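Local coordinates for restriction endonuclease S subunits (Thermoanaerobacter tengcongensis, PDB 3OKG), which probably binds DNA as the specificity subunit of a type I restriction-modification methyltransferase, an enzyme built from M and S polypeptides, at residues D42-P47 / Q75-R80; Y50-D55 / P69-G74. All blocks are in the same frame, centred on the assembly; numbering follows the deposited sequence.

Contact 1 of 2, residues D42-P47 / Q75-R80; sequences DPTKNP and QHAPSR. With SO4 (sulfate ion), chain I; SO4 (sulfate ion), chain D.
An Asx turn leading into a short 3-10 segment brings P43 and T44 against A77, joining two surface loops of a type I DNA specificity domain. The A77 methyl points at the facing loop and serves both neighbours: its CB lies 3.9 Å from P43 CG and 3.8 Å from T44 CG2. P43 and A77 also touch F51 on strand 50-54, which carries this small apolar patch inward.

T44 illustrates how one side chain can serve two chemistries. With OG1 set between the backbone N and the carbonyl carbon (chi1 70°), the hydroxyl turns back to D42 while CG2 is left to meet A77. OG1 donates to D42 OD1 at 2.5 Å, and the backbone N of T44 reaches the same OD1 at 2.9 Å; both donors come from one face of the carboxylate, well out of its plane. Cutting this residue back to alanine would probably let the D42 carboxylate turn more easily and open a gap beside the A77 methyl.

Farther along, Q75 N donates to P47 O at 2.9 Å, a bent approach with a C=O...N angle of 112°. The flanks bind sulfates, probably from the crystallisation liquor. N46 ND2 donates to O2 of one at 2.7 Å, helped by S48 and T49; R80 NH1 meets O1 of the other at 2.8 Å, in the guanidinium plane, with S115 OG and the backbone N of I56 also bonded to it. The loops thus meet through small apolar groups, the methyls of T44 and A77 and the P43 ring, and a single backbone bond, while polar groups beside the contact hold sulfate.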
# COMPACT_ATOMS: atom_id res chain seq x y z
N ASP A 42 34.02 20.52 16.67
CA ASP A 42 34.42 19.19 17.09
C ASP A 42 33.97 19.02 18.54
O ASP A 42 34.58 19.57 19.45
CB ASP A 42 35.94 19.03 16.97
CG ASP A 42 36.41 17.65 17.34
OD1 ASP A 42 35.64 16.91 18.00
OD2 ASP A 42 37.54 17.30 16.98
N PRO A 43 32.87 18.28 18.75
CA PRO A 43 32.34 18.19 20.12
C PRO A 43 33.31 17.47 21.07
O PRO A 43 33.15 17.60 22.28
CB PRO A 43 31.07 17.33 19.96
CG PRO A 43 30.77 17.35 18.44
CD PRO A 43 32.11 17.46 17.79
N THR A 44 34.27 16.71 20.52
CA THR A 44 35.23 15.98 21.34
C THR A 44 36.11 16.93 22.12
O THR A 44 36.80 16.51 23.04
CB THR A 44 36.15 15.00 20.54
OG1 THR A 44 37.08 15.74 19.74
CG2 THR A 44 35.32 14.06 19.66
N LYS A 45 36.07 18.21 21.76
CA LYS A 45 36.87 19.23 22.44
C LYS A 45 36.20 19.68 23.72
O LYS A 45 36.82 20.36 24.53
CB LYS A 45 37.15 20.42 21.51
CG LYS A 45 38.12 20.06 20.39
CD LYS A 45 38.20 21.13 19.31
CE LYS A 45 39.00 22.36 19.74
NZ LYS A 45 38.25 23.22 20.72
N ASN A 46 34.94 19.29 23.89
CA ASN A 46 34.26 19.45 25.17
C ASN A 46 33.74 18.07 25.55
O ASN A 46 32.55 17.77 25.42
CB ASN A 46 33.12 20.46 25.07
CG ASN A 46 33.61 21.86 24.74
OD1 ASN A 46 33.69 22.24 23.57
ND2 ASN A 46 33.92 22.64 25.77
N PRO A 47 34.65 17.20 25.99
CA PRO A 47 34.39 15.78 26.21
C PRO A 47 33.28 15.54 27.23
O PRO A 47 32.60 14.52 27.10
CB PRO A 47 35.74 15.26 26.75
CG PRO A 47 36.44 16.52 27.27
CD PRO A 47 36.07 17.54 26.25
N GLN A 75 32.83 13.40 24.39
CA GLN A 75 33.87 12.38 24.33
C GLN A 75 33.57 11.32 23.28
O GLN A 75 34.46 10.81 22.62
CB GLN A 75 34.00 11.70 25.70
CG GLN A 75 34.88 10.49 25.67
CD GLN A 75 35.03 9.87 27.03
OE1 GLN A 75 34.51 10.39 28.02
NE2 GLN A 75 35.74 8.75 27.10
N HIS A 76 32.29 11.00 23.13
CA HIS A 76 31.88 9.92 22.26
C HIS A 76 31.33 10.36 20.90
O HIS A 76 30.73 9.55 20.18
CB HIS A 76 30.82 9.09 22.97
CG HIS A 76 31.31 8.46 24.22
ND1 HIS A 76 30.62 8.52 25.41
CD2 HIS A 76 32.45 7.76 24.48
CE1 HIS A 76 31.30 7.88 26.35
NE2 HIS A 76 32.41 7.41 25.81
N ALA A 77 31.53 11.62 20.54
CA ALA A 77 31.13 12.10 19.21
C ALA A 77 31.69 11.25 18.10
O ALA A 77 32.90 11.10 17.98
CB ALA A 77 31.57 13.56 19.00
N PRO A 78 30.80 10.73 17.24
CA PRO A 78 31.16 10.05 15.99
C PRO A 78 32.03 10.97 15.12
O PRO A 78 32.01 12.20 15.26
CB PRO A 78 29.80 9.82 15.32
CG PRO A 78 28.80 9.94 16.40
CD PRO A 78 29.35 10.87 17.42
N SER A 79 32.81 10.39 14.24
CA SER A 79 33.72 11.19 13.45
C SER A 79 32.99 12.13 12.50
O SER A 79 33.49 13.20 12.20
CB SER A 79 34.68 10.31 12.65
OG SER A 79 33.95 9.43 11.82
N ARG A 80 31.79 11.75 12.05
CA ARG A 80 30.99 12.61 11.16
C ARG A 80 30.24 13.72 11.88
O ARG A 80 29.62 14.59 11.25
CB ARG A 80 29.98 11.76 10.39
CG ARG A 80 30.60 10.93 9.28
CD ARG A 80 29.55 10.01 8.69
NE ARG A 80 30.09 9.24 7.58
CZ ARG A 80 29.39 8.34 6.91
NH1 ARG A 80 28.12 8.11 7.23
NH2 ARG A 80 29.96 7.67 5.91
S SO4 I . 34.12 20.11 28.88
O1 SO4 I . 33.62 20.64 30.14
O2 SO4 I . 34.46 21.24 28.02
O3 SO4 I . 35.30 19.28 29.08
O4 SO4 I . 33.08 19.28 28.26
S SO4 D . 25.20 9.26 8.64
O1 SO4 D . 26.52 9.84 8.81
O2 SO4 D . 24.20 10.32 8.79
O3 SO4 D . 25.07 8.72 7.29
O4 SO4 D . 24.98 8.23 9.64

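Contact 2 of 2, residues Y50-D55 / P69-G74; sequences YFVYVD and PKEILG
The Y50 ring takes L73 CD1 over the centre of one face, a CH-pi contact 3.8 Å from the ring centroid to CD1, while the F51 ring meets G74 CA and L73 O at its edge. These rings belong to an antiparallel strand pair, 50-54 with 70-73, at the border of a mixed sheet in which 70-73 is an outermost strand. The E71 carboxylate stands perpendicular to the Y50 ring, with OE2 3.5 Å from Y50 CB.

Alternation sorts the side chains in the usual way of a sheet: Y50, V52, E71 and L73 share one face, and F51, Y53, K70 and I72 the other. On the latter, I72 runs alongside two aromatic neighbours. Its CB lies 3.8 Å from F51 CE2, and its other end, CD1, comes 3.5 Å from Y53 CB. F51 occupies the less common position with CG between backbone N and carbonyl carbon (chi1 69°), which swings its ring over toward I72 and G74. Near the start of the second strand V52 CG1 and P69 CB pack side by side at 3.7 Å.

Four backbone bonds, two in each hydrogen-bonded pair, fix the register. I72 N reaches F51 O at 2.8 Å in an almost perfectly straight bond (178°), whereas K70 N to Y53 O is longer, 3.1 Å. V52 and V54 bond to I113 on the next strand, so 50-54 is an inner strand. I72 O does double duty: besides accepting from F51 N, it receives a CA-H...O contact from Y50 CA, 3.3 Å away.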
# COMPACT_ATOMS: atom_id res chain seq x y z
N TYR A 50 27.32 17.30 26.77
CA TYR A 50 26.39 16.60 25.89
C TYR A 50 26.07 17.49 24.69
O TYR A 50 25.97 18.71 24.82
CB TYR A 50 25.10 16.26 26.65
CG TYR A 50 25.22 14.96 27.42
CD1 TYR A 50 25.11 13.74 26.78
CD2 TYR A 50 25.47 14.96 28.80
CE1 TYR A 50 25.23 12.53 27.48
CE2 TYR A 50 25.59 13.75 29.52
CZ TYR A 50 25.47 12.56 28.84
OH TYR A 50 25.59 11.36 29.52
N PHE A 51 25.90 16.88 23.52
CA PHE A 51 25.31 17.59 22.39
C PHE A 51 24.27 16.67 21.75
O PHE A 51 24.28 15.46 21.98
CB PHE A 51 26.38 17.97 21.36
CG PHE A 51 26.95 16.80 20.64
CD1 PHE A 51 26.57 16.52 19.33
CD2 PHE A 51 27.86 15.96 21.27
CE1 PHE A 51 27.08 15.43 18.66
CE2 PHE A 51 28.38 14.86 20.60
CZ PHE A 51 28.00 14.58 19.30
N VAL A 52 23.36 17.24 20.97
CA VAL A 52 22.38 16.41 20.28
C VAL A 52 22.84 16.18 18.85
O VAL A 52 23.22 17.15 18.17
CB VAL A 52 20.99 17.06 20.29
CG1 VAL A 52 20.01 16.15 19.56
CG2 VAL A 52 20.51 17.28 21.73
N TYR A 53 22.84 14.92 18.40
CA TYR A 53 23.38 14.57 17.09
C TYR A 53 22.26 14.14 16.15
O TYR A 53 21.46 13.27 16.50
CB TYR A 53 24.37 13.42 17.22
CG TYR A 53 25.06 13.04 15.95
CD1 TYR A 53 25.51 14.01 15.07
CD2 TYR A 53 25.29 11.71 15.65
CE1 TYR A 53 26.14 13.66 13.89
CE2 TYR A 53 25.95 11.35 14.48
CZ TYR A 53 26.37 12.34 13.61
OH TYR A 53 27.02 11.98 12.46
N VAL A 54 22.21 14.76 14.98
CA VAL A 54 21.29 14.36 13.92
C VAL A 54 22.04 13.60 12.80
O VAL A 54 22.80 14.19 12.05
CB VAL A 54 20.58 15.60 13.31
CG1 VAL A 54 19.50 15.14 12.34
CG2 VAL A 54 19.96 16.49 14.43
N ASP A 55 21.83 12.29 12.71
CA ASP A 55 22.37 11.54 11.59
C ASP A 55 21.21 11.18 10.68
O ASP A 55 20.08 11.59 10.92
CB ASP A 55 23.12 10.29 12.04
CG ASP A 55 22.26 9.33 12.84
OD1 ASP A 55 21.06 9.60 13.07
OD2 ASP A 55 22.81 8.29 13.26
N PRO A 69 16.79 12.04 17.05
CA PRO A 69 18.20 12.41 17.24
C PRO A 69 18.65 11.84 18.58
O PRO A 69 17.81 11.49 19.42
CB PRO A 69 18.12 13.92 17.34
CG PRO A 69 16.77 14.17 17.98
CD PRO A 69 15.89 13.18 17.25
N LYS A 70 19.96 11.73 18.78
CA LYS A 70 20.47 11.09 19.99
C LYS A 70 21.32 12.07 20.76
O LYS A 70 22.11 12.79 20.16
CB LYS A 70 21.31 9.86 19.64
CG LYS A 70 21.65 9.02 20.90
CD LYS A 70 22.93 8.20 20.77
CE LYS A 70 22.68 6.82 20.18
NZ LYS A 70 23.92 5.99 20.21
N GLU A 71 21.16 12.12 22.08
CA GLU A 71 22.00 12.99 22.87
C GLU A 71 23.27 12.22 23.21
O GLU A 71 23.21 11.11 23.74
CB GLU A 71 21.29 13.53 24.11
CG GLU A 71 22.07 14.63 24.81
CD GLU A 71 21.19 15.62 25.53
OE1 GLU A 71 19.97 15.38 25.61
OE2 GLU A 71 21.71 16.64 26.01
N ILE A 72 24.40 12.81 22.88
CA ILE A 72 25.68 12.13 22.98
C ILE A 72 26.69 12.95 23.77
O ILE A 72 26.74 14.17 23.68
CB ILE A 72 26.25 11.85 21.57
CG1 ILE A 72 25.28 10.98 20.78
CG2 ILE A 72 27.62 11.20 21.67
CD1 ILE A 72 25.64 10.89 19.27
N LEU A 73 27.51 12.25 24.55
CA LEU A 73 28.58 12.90 25.28
C LEU A 73 29.69 13.29 24.30
O LEU A 73 30.05 12.51 23.42
CB LEU A 73 29.12 11.93 26.35
CG LEU A 73 29.89 12.52 27.53
CD1 LEU A 73 29.14 13.63 28.21
CD2 LEU A 73 30.22 11.40 28.52
N GLY A 74 30.25 14.49 24.44
CA GLY A 74 31.24 14.97 23.49
C GLY A 74 32.37 13.98 23.29
O GLY A 74 32.83 13.73 22.17

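In the fold
Contact 2 is nested in the chain loop closed by contact 1, and the two touch, their centres about 9 Å apart. Their chemistry follows their places in the fold. Contact 2, partly buried, pairs neighbouring strands of one sheet through repeated backbone bonds, with aromatic and aliphatic side chains on both faces. Contact 1 lies at the surface, where irregular loops rely on a small apolar patch and one backbone bond. F51 ties them together, since its CE2 packs against P43 CB while serving the strand pair. Similarly, R80 CB rests on Y53 OH, and T44 CG2 approaches G74 O, where strand 70-73 gives way to loop Q75-R80.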